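Local coordinates for ribosomal RNA processing protein 6 (Trypanosoma brucei brucei, PDB 4NLC) that probably trims RNA from its 3' end as a 3'-5' exoribonuclease of the nuclear exosome, here represented by its catalytic core, at residues A[197-206]-A[214-222]. The protein carries 1 engineered substitution. Residues are numbered along the deposited sequence; the frame is centred on the assembly and turned at random.
Sequences LNKKYQTADW and EMVSYAQQD
With CG of Tyr218 anti to the backbone N (chi1 -180°), its ring points to the loop and runs past the Tyr201 side chain in the opposite direction, so that CB of Tyr201 lies over one face of the Tyr218 ring. This CH-pi contact puts Tyr201 CB 3.8 Å from the Tyr218 ring centroid. At the edge of the same ring, near its plane, the carbonyl oxygen of Asn198 closes to 2.9 Å from Tyr218 CE2, a tight approach of oxygen to an aromatic C-H, while the phenol oxygen lies by CA and CB of Gln202. The Tyr201 ring meets Glu214 and Met215 obliquely, its CD1 3.5 Å from Met215 CG and its hydroxyl beside CB of Glu214. Met215 runs between the two loop aromatics; a bend at chi3 (76°) turns its methyl over the Trp206 indole, where CE sits 3.6 Å from the centroid of the six-membered ring, almost on the normal. The sulfur stands farther off above that face, a Met-aromatic contact. Trp206 also meets Tyr218, CZ2 to CD1 3.5 Å, with the two ring planes 36° apart. Around Asn198, two waters supply polar links: one accepts from Asn198 N and donates to Gln221 OE1, and the other accepts a weak bond from side-chain ND2 of Asn198 and donates to Glu214 O. Tyr218 and Asp222, four residues apart with Asp222 near Asp96 and Glu98, are consistent with the DEDD-Y active site of this family. The contact clips the loop following helix 185-193 onto the next helix within the RNase H-like exonuclease domain. Trp206 and Ala219 rest on strand 108-115, Tyr218 reaches Glu98 of strand 92-100, and Leu197 packs against Leu185 and Val189 of helix 185-193.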
ATOM      1  N   LEU A 197     -17.003   7.747 -10.282  1.00 39.47           N
ATOM      2  CA  LEU A 197     -16.197   7.958  -9.089  1.00 38.93           C
ATOM      3  C   LEU A 197     -15.393   9.247  -9.208  1.00 48.75           C
ATOM      4  O   LEU A 197     -15.002   9.626 -10.314  1.00 48.69           O
ATOM      5  CB  LEU A 197     -15.274   6.766  -8.822  1.00 36.91           C
ATOM      6  CG  LEU A 197     -15.917   5.453  -8.334  1.00 39.17           C
ATOM      7  CD1 LEU A 197     -14.844   4.462  -7.900  1.00 37.89           C
ATOM      8  CD2 LEU A 197     -16.885   5.685  -7.182  1.00 38.66           C
ATOM      9  N   ASN A 198     -15.180   9.940  -8.077  1.00 49.53           N
ATOM     10  CA  ASN A 198     -14.409  11.185  -8.065  1.00 51.55           C
ATOM     11  C   ASN A 198     -12.908  10.871  -8.180  1.00 58.57           C
ATOM     12  O   ASN A 198     -12.359  10.189  -7.326  1.00 58.69           O
ATOM     13  CB  ASN A 198     -14.728  12.022  -6.814  1.00 52.96           C
ATOM     14  CG  ASN A 198     -14.513  13.513  -6.996  1.00 76.55           C
ATOM     15  OD1 ASN A 198     -13.709  13.969  -7.829  1.00 74.15           O
ATOM     16  ND2 ASN A 198     -15.218  14.309  -6.203  1.00 63.17           N
ATOM     17  N   LYS A 199     -12.273  11.331  -9.267  1.00 57.24           N
ATOM     18  CA  LYS A 199     -10.856  11.126  -9.603  1.00 57.03           C
ATOM     19  C   LYS A 199      -9.902  11.856  -8.628  1.00 59.40           C
ATOM     20  O   LYS A 199      -8.893  11.290  -8.196  1.00 58.01           O
ATOM     21  CB  LYS A 199     -10.621  11.626 -11.049  1.00 61.00           C
ATOM     22  CG  LYS A 199      -9.237  11.318 -11.629  1.00 83.57           C
ATOM     23  CD  LYS A 199      -8.891  12.254 -12.783  1.00 94.89           C
ATOM     24  CE  LYS A 199      -7.467  12.074 -13.249  1.00109.26           C
ATOM     25  NZ  LYS A 199      -7.076  13.091 -14.266  1.00120.07           N
ATOM     26  N   LYS A 200     -10.233  13.127  -8.325  1.00 55.44           N
ATOM     27  CA  LYS A 200      -9.518  14.120  -7.517  1.00 54.72           C
ATOM     28  C   LYS A 200      -8.743  13.631  -6.262  1.00 57.90           C
ATOM     29  O   LYS A 200      -7.715  14.238  -5.942  1.00 58.07           O
ATOM     30  CB  LYS A 200     -10.511  15.206  -7.076  1.00 56.56           C
ATOM     31  CG  LYS A 200      -9.901  16.596  -6.982  1.00 75.85           C
ATOM     32  CD  LYS A 200     -10.779  17.555  -6.188  1.00 87.28           C
ATOM     33  CE  LYS A 200     -10.164  18.932  -6.116  1.00100.87           C
ATOM     34  NZ  LYS A 200     -10.997  19.867  -5.315  1.00109.49           N
ATOM     35  N   TYR A 201      -9.227  12.594  -5.533  1.00 51.73           N
ATOM     36  CA  TYR A 201      -8.586  12.247  -4.255  1.00 50.40           C
ATOM     37  C   TYR A 201      -7.667  11.006  -4.238  1.00 53.97           C
ATOM     38  O   TYR A 201      -7.125  10.694  -3.181  1.00 52.95           O
ATOM     39  CB  TYR A 201      -9.648  12.144  -3.150  1.00 50.30           C
ATOM     40  CG  TYR A 201     -10.377  13.454  -2.949  1.00 51.02           C
ATOM     41  CD1 TYR A 201      -9.752  14.532  -2.331  1.00 52.85           C
ATOM     42  CD2 TYR A 201     -11.659  13.645  -3.456  1.00 52.14           C
ATOM     43  CE1 TYR A 201     -10.392  15.762  -2.200  1.00 53.10           C
ATOM     44  CE2 TYR A 201     -12.316  14.867  -3.315  1.00 53.60           C
ATOM     45  CZ  TYR A 201     -11.674  15.926  -2.693  1.00 59.58           C
ATOM     46  OH  TYR A 201     -12.307  17.133  -2.550  1.00 62.36           O
ATOM     47  N   GLN A 202      -7.416  10.360  -5.382  1.00 51.84           N
ATOM     48  CA  GLN A 202      -6.513   9.202  -5.437  1.00 52.29           C
ATOM     49  C   GLN A 202      -5.099   9.553  -4.928  1.00 57.32           C
ATOM     50  O   GLN A 202      -4.480   8.740  -4.224  1.00 57.36           O
ATOM     51  CB  GLN A 202      -6.439   8.636  -6.863  1.00 54.12           C
ATOM     52  CG  GLN A 202      -5.827   7.226  -6.925  1.00 74.71           C
ATOM     53  CD  GLN A 202      -5.605   6.709  -8.332  1.00 93.72           C
ATOM     54  OE1 GLN A 202      -5.542   7.466  -9.314  1.00 89.84           O
ATOM     55  NE2 GLN A 202      -5.446   5.397  -8.452  1.00 80.60           N
ATOM     56  N   THR A 203      -4.627  10.784  -5.254  1.00 52.76           N
ATOM     57  CA  THR A 203      -3.297  11.302  -4.897  1.00 51.53           C
ATOM     58  C   THR A 203      -3.296  12.276  -3.691  1.00 50.62           C
ATOM     59  O   THR A 203      -2.282  12.931  -3.442  1.00 50.77           O
ATOM     60  CB  THR A 203      -2.628  11.927  -6.133  1.00 57.34           C
ATOM     61  OG1 THR A 203      -3.374  13.071  -6.547  1.00 57.31           O
ATOM     62  CG2 THR A 203      -2.479  10.940  -7.280  1.00 55.38           C
ATOM     63  N   ALA A 204      -4.399  12.344  -2.927  1.00 43.46           N
ATOM     64  CA  ALA A 204      -4.508  13.203  -1.735  1.00 41.63           C
ATOM     65  C   ALA A 204      -3.566  12.766  -0.572  1.00 39.84           C
ATOM     66  O   ALA A 204      -2.935  11.704  -0.639  1.00 38.04           O
ATOM     67  CB  ALA A 204      -5.953  13.242  -1.252  1.00 41.94           C
ATOM     68  N   ASP A 205      -3.442  13.624   0.462  1.00 33.06           N
ATOM     69  CA  ASP A 205      -2.647  13.324   1.643  1.00 31.13           C
ATOM     70  C   ASP A 205      -3.591  12.653   2.660  1.00 32.92           C
ATOM     71  O   ASP A 205      -4.411  13.320   3.317  1.00 30.81           O
ATOM     72  CB  ASP A 205      -1.994  14.588   2.220  1.00 32.80           C
ATOM     73  CG  ASP A 205      -0.921  14.311   3.269  1.00 36.98           C
ATOM     74  OD1 ASP A 205      -0.827  13.154   3.738  1.00 36.32           O
ATOM     75  OD2 ASP A 205      -0.142  15.238   3.580  1.00 38.15           O
ATOM     76  N   TRP A 206      -3.484  11.322   2.764  1.00 28.30           N
ATOM     77  CA  TRP A 206      -4.361  10.539   3.636  1.00 27.83           C
ATOM     78  C   TRP A 206      -3.900  10.522   5.101  1.00 32.88           C
ATOM     79  O   TRP A 206      -4.564   9.925   5.939  1.00 32.04           O
ATOM     80  CB  TRP A 206      -4.576   9.142   3.068  1.00 25.55           C
ATOM     81  CG  TRP A 206      -5.427   9.182   1.848  1.00 26.86           C
ATOM     82  CD1 TRP A 206      -5.007   9.163   0.547  1.00 29.86           C
ATOM     83  CD2 TRP A 206      -6.852   9.353   1.809  1.00 26.90           C
ATOM     84  NE1 TRP A 206      -6.090   9.287  -0.303  1.00 29.67           N
ATOM     85  CE2 TRP A 206      -7.231   9.427   0.447  1.00 31.01           C
ATOM     86  CE3 TRP A 206      -7.849   9.447   2.800  1.00 27.80           C
ATOM     87  CZ2 TRP A 206      -8.567   9.549   0.049  1.00 30.31           C
ATOM     88  CZ3 TRP A 206      -9.166   9.624   2.403  1.00 29.47           C
ATOM     89  CH2 TRP A 206      -9.516   9.656   1.043  1.00 30.31           C
ATOM     90  N   GLU A 214     -15.399  15.500   1.797  1.00 33.39           N
ATOM     91  CA  GLU A 214     -15.175  15.054   0.408  1.00 33.03           C
ATOM     92  C   GLU A 214     -14.306  13.798   0.364  1.00 35.28           C
ATOM     93  O   GLU A 214     -14.515  12.914  -0.486  1.00 33.91           O
ATOM     94  CB  GLU A 214     -14.537  16.167  -0.445  1.00 35.08           C
ATOM     95  CG  GLU A 214     -15.374  17.429  -0.600  1.00 48.96           C
ATOM     96  CD  GLU A 214     -15.318  18.474   0.507  1.00 69.28           C
ATOM     97  OE1 GLU A 214     -15.862  19.578   0.273  1.00 77.68           O
ATOM     98  OE2 GLU A 214     -14.750  18.209   1.595  1.00 50.13           O
ATOM     99  N   MET A 215     -13.311  13.737   1.272  1.00 30.93           N
ATOM    100  CA  MET A 215     -12.405  12.587   1.393  1.00 29.50           C
ATOM    101  C   MET A 215     -13.096  11.420   2.144  1.00 34.02           C
ATOM    102  O   MET A 215     -12.857  10.250   1.819  1.00 33.97           O
ATOM    103  CB  MET A 215     -11.090  13.007   2.042  1.00 31.47           C
ATOM    104  CG  MET A 215     -10.172  13.709   1.075  1.00 35.24           C
ATOM    105  SD  MET A 215      -8.685  14.423   1.806  1.00 38.97           S
ATOM    106  CE  MET A 215      -7.678  13.010   2.055  1.00 34.43           C
ATOM    107  N   VAL A 216     -14.020  11.735   3.080  1.00 30.93           N
ATOM    108  CA  VAL A 216     -14.808  10.689   3.755  1.00 31.39           C
ATOM    109  C   VAL A 216     -15.695  10.032   2.669  1.00 35.20           C
ATOM    110  O   VAL A 216     -15.751   8.807   2.582  1.00 34.59           O
ATOM    111  CB  VAL A 216     -15.647  11.229   4.940  1.00 35.37           C
ATOM    112  CG1 VAL A 216     -16.580  10.155   5.480  1.00 35.33           C
ATOM    113  CG2 VAL A 216     -14.756  11.780   6.058  1.00 34.81           C
ATOM    114  N   SER A 217     -16.323  10.856   1.809  1.00 31.58           N
ATOM    115  CA  SER A 217     -17.175  10.377   0.710  1.00 32.11           C
ATOM    116  C   SER A 217     -16.370   9.552  -0.314  1.00 35.24           C
ATOM    117  O   SER A 217     -16.819   8.469  -0.696  1.00 34.29           O
ATOM    118  CB  SER A 217     -17.917  11.531   0.047  1.00 34.17           C
ATOM    119  OG  SER A 217     -18.702  11.007  -1.005  1.00 40.87           O
ATOM    120  N   TYR A 218     -15.158  10.037  -0.698  1.00 31.85           N
ATOM    121  CA  TYR A 218     -14.245   9.310  -1.586  1.00 32.21           C
ATOM    122  C   TYR A 218     -13.905   7.924  -1.033  1.00 32.88           C
ATOM    123  O   TYR A 218     -13.936   6.940  -1.781  1.00 31.89           O
ATOM    124  CB  TYR A 218     -12.929  10.092  -1.817  1.00 35.06           C
ATOM    125  CG  TYR A 218     -11.965   9.369  -2.743  1.00 37.93           C
ATOM    126  CD1 TYR A 218     -11.036   8.460  -2.243  1.00 39.62           C
ATOM    127  CD2 TYR A 218     -12.005   9.572  -4.119  1.00 39.09           C
ATOM    128  CE1 TYR A 218     -10.177   7.765  -3.091  1.00 41.05           C
ATOM    129  CE2 TYR A 218     -11.124   8.913  -4.971  1.00 39.86           C
ATOM    130  CZ  TYR A 218     -10.214   8.008  -4.456  1.00 47.72           C
ATOM    131  OH  TYR A 218      -9.367   7.350  -5.313  1.00 48.69           O
ATOM    132  N   ALA A 219     -13.510   7.864   0.252  1.00 27.71           N
ATOM    133  CA  ALA A 219     -13.126   6.621   0.929  1.00 25.80           C
ATOM    134  C   ALA A 219     -14.293   5.610   0.981  1.00 29.77           C
ATOM    135  O   ALA A 219     -14.134   4.443   0.610  1.00 28.92           O
ATOM    136  CB  ALA A 219     -12.617   6.931   2.332  1.00 25.93           C
ATOM    137  N   GLN A 220     -15.470   6.081   1.397  1.00 25.76           N
ATOM    138  CA  GLN A 220     -16.681   5.284   1.457  1.00 25.45           C
ATOM    139  C   GLN A 220     -17.065   4.680   0.073  1.00 32.38           C
ATOM    140  O   GLN A 220     -17.422   3.497   0.007  1.00 33.49           O
ATOM    141  CB  GLN A 220     -17.828   6.154   1.998  1.00 25.93           C
ATOM    142  CG  GLN A 220     -19.168   5.440   2.026  1.00 24.81           C
ATOM    143  CD  GLN A 220     -20.327   6.358   2.339  1.00 37.47           C
ATOM    144  OE1 GLN A 220     -20.296   7.572   2.087  1.00 28.40           O
ATOM    145  NE2 GLN A 220     -21.380   5.786   2.900  1.00 26.82           N
ATOM    146  N   GLN A 221     -16.998   5.489  -1.007  1.00 28.09           N
ATOM    147  CA  GLN A 221     -17.422   5.068  -2.343  1.00 28.55           C
ATOM    148  C   GLN A 221     -16.496   4.048  -3.016  1.00 31.78           C
ATOM    149  O   GLN A 221     -16.951   3.362  -3.930  1.00 32.74           O
ATOM    150  CB  GLN A 221     -17.668   6.277  -3.243  1.00 30.79           C
ATOM    151  CG  GLN A 221     -19.061   6.854  -3.058  1.00 37.22           C
ATOM    152  CD  GLN A 221     -19.229   8.168  -3.756  1.00 53.57           C
ATOM    153  OE1 GLN A 221     -18.964   8.302  -4.947  1.00 49.33           O
ATOM    154  NE2 GLN A 221     -19.667   9.174  -3.023  1.00 51.50           N
ATOM    155  N   ASP A 222     -15.244   3.886  -2.521  1.00 27.88           N
ATOM    156  CA  ASP A 222     -14.303   2.895  -3.032  1.00 28.46           C
ATOM    157  C   ASP A 222     -14.734   1.460  -2.658  1.00 32.73           C
ATOM    158  O   ASP A 222     -14.363   0.528  -3.376  1.00 32.42           O
ATOM    159  CB  ASP A 222     -12.872   3.176  -2.526  1.00 31.42           C
ATOM    160  CG  ASP A 222     -12.056   4.167  -3.344  1.00 48.23           C
ATOM    161  OD1 ASP A 222     -12.560   4.641  -4.396  1.00 49.31           O
ATOM    162  OD2 ASP A 222     -10.914   4.461  -2.942  1.00 58.84           O
TER
HETATM  163  O   HOH W   1     -15.954   8.955  -5.333  1.00 35.91           O
HETATM  164  O   HOH W   2     -15.587  13.043  -3.397  1.00 47.29           O